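Local atomic coordinates of glutathione S-transferase (Rhodospirillum rubrum F11, PDB entry 4O7H), a protein that probably catalyses the transfer of glutathione to electrophilic substrates, as a two-subunit enzyme of the glutathione S-transferase family. Residues A[15-20]-A[27-32]; A[21-26]-A[159-164]; A[50-53]-A[59-62]. All coordinates share one frame; numbering follows the deposited sequence.

Contact 1: A[15-20]-A[27-32]; sequences KVRVAL and YEAVIE
Y27 sets its ring between its own backbone N and carbonyl carbon (chi1 72°), while R17 keeps CG beside the backbone N and bends its chain at chi3; the two side chains then meet at about a right angle. The phenol reaches the guanidinium at its edge: R17 NE donates to Y27 OH over 2.9 Å, the oxygen lies in the guanidinium plane, and the N-H...O angle of 178° makes the bond essentially straight. Because the two flat groups stand 89° apart, this bond joins them without stacking. The aliphatic base of the arginine also borders the hydroxyl, with R17 CB 3.5 Å from Y27 OH. L20 lies over a face of the same ring. Its CD1 is 3.8 Å from the Y27 ring centroid and close to the ring normal, a CH-pi contact, and L20 CB closes to 3.9 Å on Y27 CE1. Above one face of the R17 guanidinium sits the methyl of A29, with A29 CB 4.0 Å from R17 NH2. The charge itself is met by E206, in a salt bridge to R17 NH1, while NE is left to the phenol. R17 and L20, one turn apart, thus pack helix 11-22 on Y27, just ahead of strand 28-31, and on A29 within it: the helix and closing strand of the beta-alpha-beta unit begun by strand 3-6, as in the thioredoxin-like domain of glutathione S-transferases.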
ATOM      1  N   LYS A  15       9.316  -0.661 -10.305  1.00  9.44           N
ATOM      2  CA  LYS A  15       8.255  -1.579 -10.708  1.00 10.33           C
ATOM      3  C   LYS A  15       7.484  -1.114 -11.926  1.00  9.31           C
ATOM      4  O   LYS A  15       7.212  -1.879 -12.845  1.00  8.53           O
ATOM      5  CB  LYS A  15       7.298  -1.900  -9.553  1.00 12.94           C
ATOM      6  CG  LYS A  15       5.970  -2.450 -10.078  1.00 15.64           C
ATOM      7  CD  LYS A  15       5.196  -3.154  -9.047  1.00 19.63           C
ATOM      8  CE  LYS A  15       4.766  -2.257  -7.961  1.00 19.15           C
ATOM      9  NZ  LYS A  15       3.943  -3.091  -7.052  1.00 21.54           N
ATOM     10  N   VAL A  16       7.105   0.163 -11.966  1.00  8.34           N
ATOM     11  CA  VAL A  16       6.375   0.675 -13.103  1.00  8.49           C
ATOM     12  C   VAL A  16       7.223   0.648 -14.392  1.00  9.00           C
ATOM     13  O   VAL A  16       6.736   0.276 -15.451  1.00  9.15           O
ATOM     14  CB  VAL A  16       5.796   2.066 -12.798  1.00  8.40           C
ATOM     15  CG1 VAL A  16       5.123   2.654 -14.031  1.00  8.47           C
ATOM     16  CG2 VAL A  16       4.720   2.004 -11.693  1.00  9.03           C
ATOM     17  N   ARG A  17       8.507   0.961 -14.288  1.00  8.65           N
ATOM     18  CA  ARG A  17       9.371   0.888 -15.415  1.00  9.70           C
ATOM     19  C   ARG A  17       9.408  -0.547 -15.985  1.00  8.53           C
ATOM     20  O   ARG A  17       9.339  -0.745 -17.198  1.00  8.91           O
ATOM     21  CB  ARG A  17      10.817   1.298 -15.095  1.00 10.88           C
ATOM     22  CG  ARG A  17      10.978   2.754 -14.724  1.00 11.13           C
ATOM     23  CD  ARG A  17      12.442   3.086 -14.607  1.00 13.79           C
ATOM     24  NE  ARG A  17      13.033   3.238 -15.946  1.00 14.12           N
ATOM     25  CZ  ARG A  17      14.320   3.556 -16.127  1.00 14.39           C
ATOM     26  NH1 ARG A  17      15.123   3.691 -15.084  1.00 16.15           N
ATOM     27  NH2 ARG A  17      14.784   3.792 -17.354  1.00 16.68           N
ATOM     28  N   VAL A  18       9.583  -1.522 -15.113  1.00  8.76           N
ATOM     29  CA  VAL A  18       9.569  -2.933 -15.539  1.00  8.70           C
ATOM     30  C   VAL A  18       8.231  -3.298 -16.165  1.00  9.45           C
ATOM     31  O   VAL A  18       8.179  -3.961 -17.242  1.00  9.19           O
ATOM     32  CB  VAL A  18       9.982  -3.870 -14.402  1.00  8.90           C
ATOM     33  CG1 VAL A  18       9.824  -5.346 -14.841  1.00  8.71           C
ATOM     34  CG2 VAL A  18      11.390  -3.553 -13.898  1.00  9.50           C
ATOM     35  N   ALA A  19       7.133  -2.861 -15.550  1.00  8.77           N
ATOM     36  CA  ALA A  19       5.784  -3.153 -16.069  1.00  9.56           C
ATOM     37  C   ALA A  19       5.557  -2.558 -17.470  1.00  9.73           C
ATOM     38  O   ALA A  19       5.031  -3.210 -18.358  1.00 11.09           O
ATOM     39  CB  ALA A  19       4.737  -2.642 -15.088  1.00  9.50           C
ATOM     40  N   LEU A  20       5.949  -1.299 -17.670  1.00  9.58           N
ATOM     41  CA  LEU A  20       5.785  -0.648 -18.936  1.00  9.60           C
ATOM     42  C   LEU A  20       6.519  -1.461 -20.034  1.00 10.33           C
ATOM     43  O   LEU A  20       5.983  -1.695 -21.131  1.00 10.55           O
ATOM     44  CB  LEU A  20       6.364   0.766 -18.834  1.00  9.62           C
ATOM     45  CG  LEU A  20       5.451   1.768 -18.103  1.00  9.61           C
ATOM     46  CD1 LEU A  20       6.274   3.010 -17.768  1.00  9.92           C
ATOM     47  CD2 LEU A  20       4.210   2.121 -18.911  1.00 10.67           C
ATOM     48  N   TYR A  27       7.964   4.759 -23.449  1.00 16.47           N
ATOM     49  CA  TYR A  27       7.854   5.904 -22.580  1.00 15.42           C
ATOM     50  C   TYR A  27       9.163   6.649 -22.457  1.00 16.36           C
ATOM     51  O   TYR A  27      10.253   6.085 -22.614  1.00 16.96           O
ATOM     52  CB  TYR A  27       7.339   5.510 -21.168  1.00 14.85           C
ATOM     53  CG  TYR A  27       8.367   4.771 -20.388  1.00 14.67           C
ATOM     54  CD1 TYR A  27       8.622   3.411 -20.635  1.00 13.94           C
ATOM     55  CD2 TYR A  27       9.164   5.413 -19.419  1.00 13.64           C
ATOM     56  CE1 TYR A  27       9.584   2.734 -19.909  1.00 14.55           C
ATOM     57  CE2 TYR A  27      10.130   4.743 -18.707  1.00 14.83           C
ATOM     58  CZ  TYR A  27      10.356   3.408 -18.947  1.00 13.79           C
ATOM     59  OH  TYR A  27      11.322   2.780 -18.239  1.00 14.78           O
ATOM     60  N   GLU A  28       9.052   7.931 -22.111  1.00 15.47           N
ATOM     61  CA  GLU A  28      10.189   8.750 -21.769  1.00 17.55           C
ATOM     62  C   GLU A  28      10.401   8.778 -20.260  1.00 15.79           C
ATOM     63  O   GLU A  28       9.476   9.144 -19.499  1.00 15.85           O
ATOM     64  CB  GLU A  28       9.979  10.190 -22.250  1.00 19.07           C
ATOM     65  CG  GLU A  28      11.117  11.126 -21.881  1.00 23.24           C
ATOM     66  CD  GLU A  28      10.868  12.572 -22.346  1.00 27.67           C
ATOM     67  OE1 GLU A  28       9.753  12.902 -22.849  1.00 29.87           O
ATOM     68  OE2 GLU A  28      11.801  13.383 -22.164  1.00 32.49           O
ATOM     69  N   ALA A  29      11.563   8.360 -19.817  1.00 16.20           N
ATOM     70  CA  ALA A  29      11.883   8.360 -18.389  1.00 16.34           C
ATOM     71  C   ALA A  29      12.372   9.709 -17.975  1.00 18.58           C
ATOM     72  O   ALA A  29      13.361  10.223 -18.559  1.00 20.80           O
ATOM     73  CB  ALA A  29      12.937   7.328 -18.031  1.00 17.37           C
ATOM     74  N   VAL A  30      11.710  10.298 -16.972  1.00 16.88           N
ATOM     75  CA  VAL A  30      12.075  11.622 -16.481  1.00 16.67           C
ATOM     76  C   VAL A  30      12.381  11.580 -14.990  1.00 17.43           C
ATOM     77  O   VAL A  30      11.536  11.196 -14.182  1.00 15.58           O
ATOM     78  CB  VAL A  30      10.944  12.619 -16.735  1.00 18.09           C
ATOM     79  CG1 VAL A  30      11.330  14.021 -16.246  1.00 17.89           C
ATOM     80  CG2 VAL A  30      10.585  12.629 -18.211  1.00 19.18           C
ATOM     81  N   ILE A  31      13.597  11.918 -14.611  1.00 15.66           N
ATOM     82  CA  ILE A  31      13.997  11.904 -13.230  1.00 15.55           C
ATOM     83  C   ILE A  31      13.391  13.074 -12.469  1.00 17.27           C
ATOM     84  O   ILE A  31      13.464  14.232 -12.922  1.00 17.36           O
ATOM     85  CB  ILE A  31      15.528  11.949 -13.065  1.00 18.03           C
ATOM     86  CG1 ILE A  31      16.129  10.728 -13.777  1.00 19.46           C
ATOM     87  CG2 ILE A  31      15.900  12.022 -11.593  1.00 19.24           C
ATOM     88  CD1 ILE A  31      17.639  10.745 -14.049  1.00 21.50           C
ATOM     89  N   GLU A  32      12.786  12.760 -11.338  1.00 16.71           N
ATOM     90  CA  GLU A  32      12.446  13.752 -10.340  1.00 17.69           C
ATOM     91  C   GLU A  32      13.059  13.364  -9.009  1.00 18.01           C
ATOM     92  O   GLU A  32      12.765  12.286  -8.455  1.00 18.14           O
ATOM     93  CB  GLU A  32      10.941  13.901 -10.157  1.00 17.84           C
ATOM     94  CG  GLU A  32      10.542  14.951  -9.105  1.00 17.95           C
ATOM     95  CD  GLU A  32      10.787  16.408  -9.532  1.00 19.33           C
ATOM     96  OE1 GLU A  32      10.971  16.658 -10.732  1.00 18.89           O
ATOM     97  OE2 GLU A  32      10.870  17.309  -8.631  1.00 18.33           O
TER

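Contact 2: A[21-26]-A[159-164]; sequences AEKRLD and LTYADI
The interface between the thioredoxin-like domain and the helical domain is crossed here, where E22 and K23, around the C-terminal end of helix 11-22, meet L159, Y161 and I164, around the N-terminus of helix 161-175. Every close pair includes at least one carbon, and none is a hydrogen bond. E22 CG lies 4.4 Å from I164 CD1, and E22 OE1 comes within 4.3 Å of L159 CD2. Beside them K23 crosses Y161 at about a right angle; its chain runs extended through chi2 and chi3, which carries K23 CE to 4.0 Å from Y161 OH, and the bend at chi4 (-83°) then turns NZ toward partners outside the contact. Each helix end is finished by a local motif. On the helical-domain side T160 and D163 form a capping box: A162 N donates to T160 OG1 (3.1 Å), and T160 N donates to D163 OD2 (3.0 Å, N-H...O 160°), meeting the carboxylate on its anti side. L159 CD2 and I164 CG1, 4.1 Å apart, flank the box as a hydrophobic staple, so the two residues that receive E22 are already paired with each other. On the other side R24, with positive phi (58°), closes helix 11-22 in a Schellman motif, and R24 NH2 returns to E22 O at 2.8 Å. The buried charges are satisfied away from the interface: the E22 carboxylate takes R197 and S199, while K23 NZ meets E72 and the carbonyl oxygens of Y75 and P78. With no hydrogen bond between the two segments, the contact relies on loose van der Waals approach, and its polar ends probably owe their orientation to those outside partners.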
ATOM      1  N   ALA A  21       7.741  -1.881 -19.727  1.00  9.66           N
ATOM      2  CA  ALA A  21       8.556  -2.666 -20.671  1.00 10.97           C
ATOM      3  C   ALA A  21       7.926  -4.054 -20.941  1.00 11.41           C
ATOM      4  O   ALA A  21       7.905  -4.529 -22.077  1.00 12.22           O
ATOM      5  CB  ALA A  21       9.981  -2.793 -20.195  1.00 11.00           C
ATOM      6  N   GLU A  22       7.435  -4.714 -19.897  1.00 12.19           N
ATOM      7  CA  GLU A  22       6.773  -6.012 -20.050  1.00 12.01           C
ATOM      8  C   GLU A  22       5.555  -5.873 -20.950  1.00 12.63           C
ATOM      9  O   GLU A  22       5.278  -6.771 -21.764  1.00 14.09           O
ATOM     10  CB  GLU A  22       6.343  -6.557 -18.700  1.00 12.41           C
ATOM     11  CG  GLU A  22       7.495  -7.135 -17.877  1.00 12.57           C
ATOM     12  CD  GLU A  22       8.102  -8.394 -18.435  1.00 13.64           C
ATOM     13  OE1 GLU A  22       7.330  -9.219 -18.992  1.00 15.51           O
ATOM     14  OE2 GLU A  22       9.341  -8.569 -18.318  1.00 11.47           O
ATOM     15  N   LYS A  23       4.883  -4.716 -20.894  1.00 11.89           N
ATOM     16  CA  LYS A  23       3.678  -4.467 -21.727  1.00 13.19           C
ATOM     17  C   LYS A  23       4.039  -3.879 -23.092  1.00 13.07           C
ATOM     18  O   LYS A  23       3.165  -3.537 -23.879  1.00 13.68           O
ATOM     19  CB  LYS A  23       2.700  -3.593 -20.981  1.00 14.55           C
ATOM     20  CG  LYS A  23       2.045  -4.398 -19.857  1.00 16.40           C
ATOM     21  CD  LYS A  23       0.952  -3.661 -19.150  1.00 19.71           C
ATOM     22  CE  LYS A  23       0.205  -4.595 -18.230  1.00 18.90           C
ATOM     23  NZ  LYS A  23      -0.837  -5.398 -18.902  1.00 17.55           N
ATOM     24  N   ARG A  24       5.328  -3.767 -23.362  1.00 13.46           N
ATOM     25  CA  ARG A  24       5.815  -3.226 -24.642  1.00 14.49           C
ATOM     26  C   ARG A  24       5.305  -1.795 -24.902  1.00 16.73           C
ATOM     27  O   ARG A  24       4.931  -1.411 -26.032  1.00 17.21           O
ATOM     28  CB  ARG A  24       5.429  -4.145 -25.773  1.00 15.46           C
ATOM     29  CG  ARG A  24       6.419  -5.272 -25.950  1.00 16.82           C
ATOM     30  CD  ARG A  24       6.461  -6.283 -24.835  1.00 16.79           C
ATOM     31  NE  ARG A  24       7.328  -7.453 -25.153  1.00 17.43           N
ATOM     32  CZ  ARG A  24       7.390  -8.549 -24.402  1.00 19.59           C
ATOM     33  NH1 ARG A  24       8.151  -9.601 -24.758  1.00 20.49           N
ATOM     34  NH2 ARG A  24       6.714  -8.601 -23.270  1.00 19.03           N
ATOM     35  N   LEU A  25       5.268  -0.998 -23.840  1.00 15.07           N
ATOM     36  CA  LEU A  25       4.815   0.370 -23.911  1.00 16.28           C
ATOM     37  C   LEU A  25       5.980   1.296 -23.901  1.00 17.09           C
ATOM     38  O   LEU A  25       6.760   1.333 -22.936  1.00 20.21           O
ATOM     39  CB  LEU A  25       3.862   0.683 -22.740  1.00 16.36           C
ATOM     40  CG  LEU A  25       2.656  -0.218 -22.641  1.00 18.36           C
ATOM     41  CD1 LEU A  25       1.905   0.074 -21.360  1.00 21.46           C
ATOM     42  CD2 LEU A  25       1.748   0.069 -23.847  1.00 19.21           C
ATOM     43  N   ASP A  26       6.111   2.100 -24.941  1.00 17.18           N
ATOM     44  CA  ASP A  26       7.192   3.043 -24.994  1.00 19.02           C
ATOM     45  C   ASP A  26       6.916   4.211 -24.009  1.00 16.82           C
ATOM     46  O   ASP A  26       5.786   4.582 -23.801  1.00 19.25           O
ATOM     47  CB  ASP A  26       7.307   3.601 -26.407  1.00 22.09           C
ATOM     48  CG  ASP A  26       7.661   2.524 -27.434  1.00 26.23           C
ATOM     49  OD1 ASP A  26       8.421   1.590 -27.100  1.00 32.14           O
ATOM     50  OD2 ASP A  26       7.166   2.628 -28.574  1.00 33.07           O
ATOM     51  N   LEU A 159       4.530 -14.983 -15.034  1.00 12.87           N
ATOM     52  CA  LEU A 159       5.146 -13.844 -14.401  1.00 13.55           C
ATOM     53  C   LEU A 159       4.060 -12.767 -14.183  1.00 11.94           C
ATOM     54  O   LEU A 159       3.234 -12.494 -15.070  1.00 12.95           O
ATOM     55  CB  LEU A 159       6.303 -13.320 -15.242  1.00 13.86           C
ATOM     56  CG  LEU A 159       7.021 -12.141 -14.587  1.00 14.83           C
ATOM     57  CD1 LEU A 159       8.542 -12.254 -14.649  1.00 17.44           C
ATOM     58  CD2 LEU A 159       6.509 -10.860 -15.156  1.00 14.73           C
ATOM     59  N   THR A 160       4.083 -12.132 -12.989  1.00 10.64           N
ATOM     60  CA  THR A 160       3.063 -11.140 -12.630  1.00 10.09           C
ATOM     61  C   THR A 160       3.708  -9.991 -11.884  1.00  9.90           C
ATOM     62  O   THR A 160       4.928  -9.971 -11.645  1.00 10.05           O
ATOM     63  CB  THR A 160       1.985 -11.716 -11.715  1.00 10.09           C
ATOM     64  OG1 THR A 160       2.573 -12.118 -10.466  1.00  9.63           O
ATOM     65  CG2 THR A 160       1.309 -12.876 -12.399  1.00 10.90           C
ATOM     66  N   TYR A 161       2.857  -9.051 -11.499  1.00  9.62           N
ATOM     67  CA  TYR A 161       3.290  -7.929 -10.673  1.00  9.77           C
ATOM     68  C   TYR A 161       3.941  -8.469  -9.383  1.00 10.02           C
ATOM     69  O   TYR A 161       4.726  -7.791  -8.742  1.00 10.77           O
ATOM     70  CB  TYR A 161       2.117  -7.038 -10.309  1.00  9.79           C
ATOM     71  CG  TYR A 161       1.697  -6.120 -11.416  1.00  9.72           C
ATOM     72  CD1 TYR A 161       2.609  -5.248 -11.977  1.00  9.94           C
ATOM     73  CD2 TYR A 161       0.413  -6.080 -11.871  1.00 10.24           C
ATOM     74  CE1 TYR A 161       2.223  -4.386 -12.957  1.00 10.37           C
ATOM     75  CE2 TYR A 161       0.032  -5.199 -12.848  1.00 10.10           C
ATOM     76  CZ  TYR A 161       0.957  -4.391 -13.418  1.00 11.04           C
ATOM     77  OH  TYR A 161       0.555  -3.531 -14.401  1.00 12.42           O
ATOM     78  N   ALA A 162       3.619  -9.676  -8.942  1.00 10.09           N
ATOM     79  CA  ALA A 162       4.299 -10.189  -7.754  1.00 10.26           C
ATOM     80  C   ALA A 162       5.771 -10.329  -7.937  1.00  9.84           C
ATOM     81  O   ALA A 162       6.593  -9.909  -7.069  1.00 10.18           O
ATOM     82  CB  ALA A 162       3.695 -11.531  -7.351  1.00 10.10           C
ATOM     83  N   ASP A 163       6.172 -10.974  -9.028  1.00 10.20           N
ATOM     84  CA  ASP A 163       7.598 -11.126  -9.326  1.00  9.97           C
ATOM     85  C   ASP A 163       8.262  -9.764  -9.545  1.00  9.46           C
ATOM     86  O   ASP A 163       9.368  -9.495  -9.048  1.00 10.02           O
ATOM     87  CB  ASP A 163       7.785 -11.937 -10.606  1.00 10.85           C
ATOM     88  CG  ASP A 163       7.116 -13.280 -10.546  1.00 10.44           C
ATOM     89  OD1 ASP A 163       7.767 -14.244 -10.056  1.00 11.47           O
ATOM     90  OD2 ASP A 163       5.930 -13.359 -10.992  1.00 12.02           O
ATOM     91  N   ILE A 164       7.546  -8.874 -10.239  1.00  9.50           N
ATOM     92  CA  ILE A 164       8.137  -7.570 -10.547  1.00  9.28           C
ATOM     93  C   ILE A 164       8.392  -6.783  -9.255  1.00 10.35           C
ATOM     94  O   ILE A 164       9.472  -6.233  -9.033  1.00  9.88           O
ATOM     95  CB  ILE A 164       7.264  -6.789 -11.480  1.00  9.49           C
ATOM     96  CG1 ILE A 164       7.204  -7.485 -12.863  1.00  9.62           C
ATOM     97  CG2 ILE A 164       7.835  -5.404 -11.703  1.00 10.53           C
ATOM     98  CD1 ILE A 164       6.138  -6.894 -13.731  1.00 11.43           C
TER

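Contact 3: A[50-53]-A[59-62]; sequences VPVL and LTIT
V52 and T60 make the closest side-chain contact between these two strands. V52 places CG1 opposite its backbone N (chi1 179°), and T60 does the same with CG2 by putting OG1 beside the N (chi1 -61°); as a result two methyls meet, V52 CG1 to T60 CG2 at 3.6 Å. On the same face as V52, T62 OG1 merely packs beside that methyl, 4.0 Å from V52 CG1. The T60 hydroxyl is engaged elsewhere, with G58 O. L53 and I61 occupy the other face, L53 CB lying 4.4 Å from I61 CB, but their ends diverge: L53 extends with CG anti to the backbone N, whereas I61 folds CG1 beside its N (chi1 -45°) and leads away to I67 and Y70 of helix 64-74. Two backbone bonds fix the pairing, L53 N to I61 O at 2.9 Å and I61 N to L53 O at 2.7 Å, and L53 O also receives a CA-H...O contact from T60 CA at 3.3 Å. V52 with T62 is the adjacent non-hydrogen-bonded pair. L59, I61 and T62 further pack on A86, A89 and R93 of the second subunit. A cis peptide bond precedes P51, just before the strand; this cis-proline followed by an antiparallel hairpin is the hallmark of the thioredoxin-like fold. In related transferases the backbone of the residue before this proline binds glutathione, and V50 probably holds the same place here.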
ATOM      1  N   VAL A  50       7.339   9.934  -6.530  1.00 11.63           N
ATOM      2  CA  VAL A  50       7.323   9.149  -7.733  1.00 11.31           C
ATOM      3  C   VAL A  50       6.832   7.704  -7.421  1.00 10.53           C
ATOM      4  O   VAL A  50       6.979   7.240  -6.288  1.00 11.17           O
ATOM      5  CB  VAL A  50       8.693   9.092  -8.429  1.00 11.27           C
ATOM      6  CG1 VAL A  50       9.051  10.483  -8.945  1.00 12.82           C
ATOM      7  CG2 VAL A  50       9.764   8.530  -7.485  1.00 11.06           C
ATOM      8  N   PRO A  51       6.290   6.994  -8.414  1.00 10.25           N
ATOM      9  CA  PRO A  51       6.102   7.318  -9.838  1.00  9.70           C
ATOM     10  C   PRO A  51       4.852   8.100 -10.152  1.00  9.85           C
ATOM     11  O   PRO A  51       3.832   8.053  -9.427  1.00 10.08           O
ATOM     12  CB  PRO A  51       6.001   5.959 -10.509  1.00  9.96           C
ATOM     13  CG  PRO A  51       5.387   5.086  -9.441  1.00  9.78           C
ATOM     14  CD  PRO A  51       5.913   5.590  -8.133  1.00 10.28           C
ATOM     15  N   VAL A  52       4.942   8.847 -11.259  1.00  9.84           N
ATOM     16  CA  VAL A  52       3.772   9.463 -11.863  1.00 10.18           C
ATOM     17  C   VAL A  52       3.837   9.174 -13.375  1.00 10.00           C
ATOM     18  O   VAL A  52       4.879   9.462 -14.014  1.00 10.57           O
ATOM     19  CB  VAL A  52       3.766  10.993 -11.655  1.00 10.79           C
ATOM     20  CG1 VAL A  52       2.552  11.610 -12.310  1.00 10.96           C
ATOM     21  CG2 VAL A  52       3.753  11.304 -10.162  1.00 10.82           C
ATOM     22  N   LEU A  53       2.764   8.644 -13.927  1.00  9.89           N
ATOM     23  CA  LEU A  53       2.639   8.391 -15.359  1.00 11.03           C
ATOM     24  C   LEU A  53       1.796   9.485 -16.006  1.00 11.90           C
ATOM     25  O   LEU A  53       0.691   9.794 -15.501  1.00 10.90           O
ATOM     26  CB  LEU A  53       2.000   7.036 -15.600  1.00 11.27           C
ATOM     27  CG  LEU A  53       1.771   6.561 -17.045  1.00 12.85           C
ATOM     28  CD1 LEU A  53       3.090   6.215 -17.718  1.00 13.86           C
ATOM     29  CD2 LEU A  53       0.809   5.403 -17.052  1.00 13.97           C
ATOM     30  N   LEU A  59      -3.305  12.684 -19.512  1.00 17.10           N
ATOM     31  CA  LEU A  59      -3.914  11.952 -18.391  1.00 17.02           C
ATOM     32  C   LEU A  59      -2.778  11.565 -17.455  1.00 15.53           C
ATOM     33  O   LEU A  59      -1.829  10.956 -17.883  1.00 14.92           O
ATOM     34  CB  LEU A  59      -4.691  10.723 -18.865  1.00 17.49           C
ATOM     35  CG  LEU A  59      -5.306   9.917 -17.731  1.00 18.87           C
ATOM     36  CD1 LEU A  59      -6.435  10.668 -17.015  1.00 21.06           C
ATOM     37  CD2 LEU A  59      -5.780   8.568 -18.245  1.00 21.36           C
ATOM     38  N   THR A  60      -2.918  11.914 -16.187  1.00 14.94           N
ATOM     39  CA  THR A  60      -1.883  11.776 -15.174  1.00 13.71           C
ATOM     40  C   THR A  60      -2.328  10.783 -14.107  1.00 13.88           C
ATOM     41  O   THR A  60      -3.376  10.989 -13.457  1.00 14.26           O
ATOM     42  CB  THR A  60      -1.642  13.122 -14.516  1.00 14.47           C
ATOM     43  OG1 THR A  60      -1.195  14.043 -15.511  1.00 14.68           O
ATOM     44  CG2 THR A  60      -0.583  13.036 -13.467  1.00 15.10           C
ATOM     45  N   ILE A  61      -1.575   9.683 -13.973  1.00 13.16           N
ATOM     46  CA  ILE A  61      -1.881   8.619 -13.034  1.00 13.15           C
ATOM     47  C   ILE A  61      -0.777   8.581 -11.988  1.00 13.45           C
ATOM     48  O   ILE A  61       0.422   8.501 -12.308  1.00 11.20           O
ATOM     49  CB  ILE A  61      -1.978   7.246 -13.747  1.00 13.89           C
ATOM     50  CG1 ILE A  61      -2.809   7.342 -15.062  1.00 16.16           C
ATOM     51  CG2 ILE A  61      -2.470   6.176 -12.793  1.00 14.89           C
ATOM     52  CD1 ILE A  61      -4.249   7.717 -14.891  1.00 18.31           C
ATOM     53  N   THR A  62      -1.195   8.673 -10.726  1.00 13.42           N
ATOM     54  CA  THR A  62      -0.278   8.813  -9.593  1.00 14.60           C
ATOM     55  C   THR A  62      -0.463   7.594  -8.667  1.00 13.55           C
ATOM     56  O   THR A  62      -1.592   7.108  -8.514  1.00 14.96           O
ATOM     57  CB  THR A  62      -0.675  10.107  -8.865  1.00 19.45           C
ATOM     58  OG1 THR A  62      -0.464  11.247  -9.730  1.00 23.14           O
ATOM     59  CG2 THR A  62       0.023  10.251  -7.632  1.00 19.08           C
TER

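Contacts 1 and 3 build the N-terminal domain from opposite edges of one four-stranded sheet, whereas contact 2 carries its helix 11-22 across to the helical domain. Helix 11-22 serves contacts 1 and 2 in succession: V18 CG1 lies 3.7 Å from I164 CG2, and L20 O is 2.9 Å from L25 N, probably hydrogen-bonded. It reaches contact 3 as well, where V16 CG2 is 3.9 Å from P51 CG. Their chemistry differs accordingly. Contact 1, partly buried, relies on a side-chain hydrogen bond and a ring face; buried contact 2 has van der Waals contacts alone, with no hydrogen bond between its segments; buried contact 3 is backbone-bonded and alone of the three meets the second subunit.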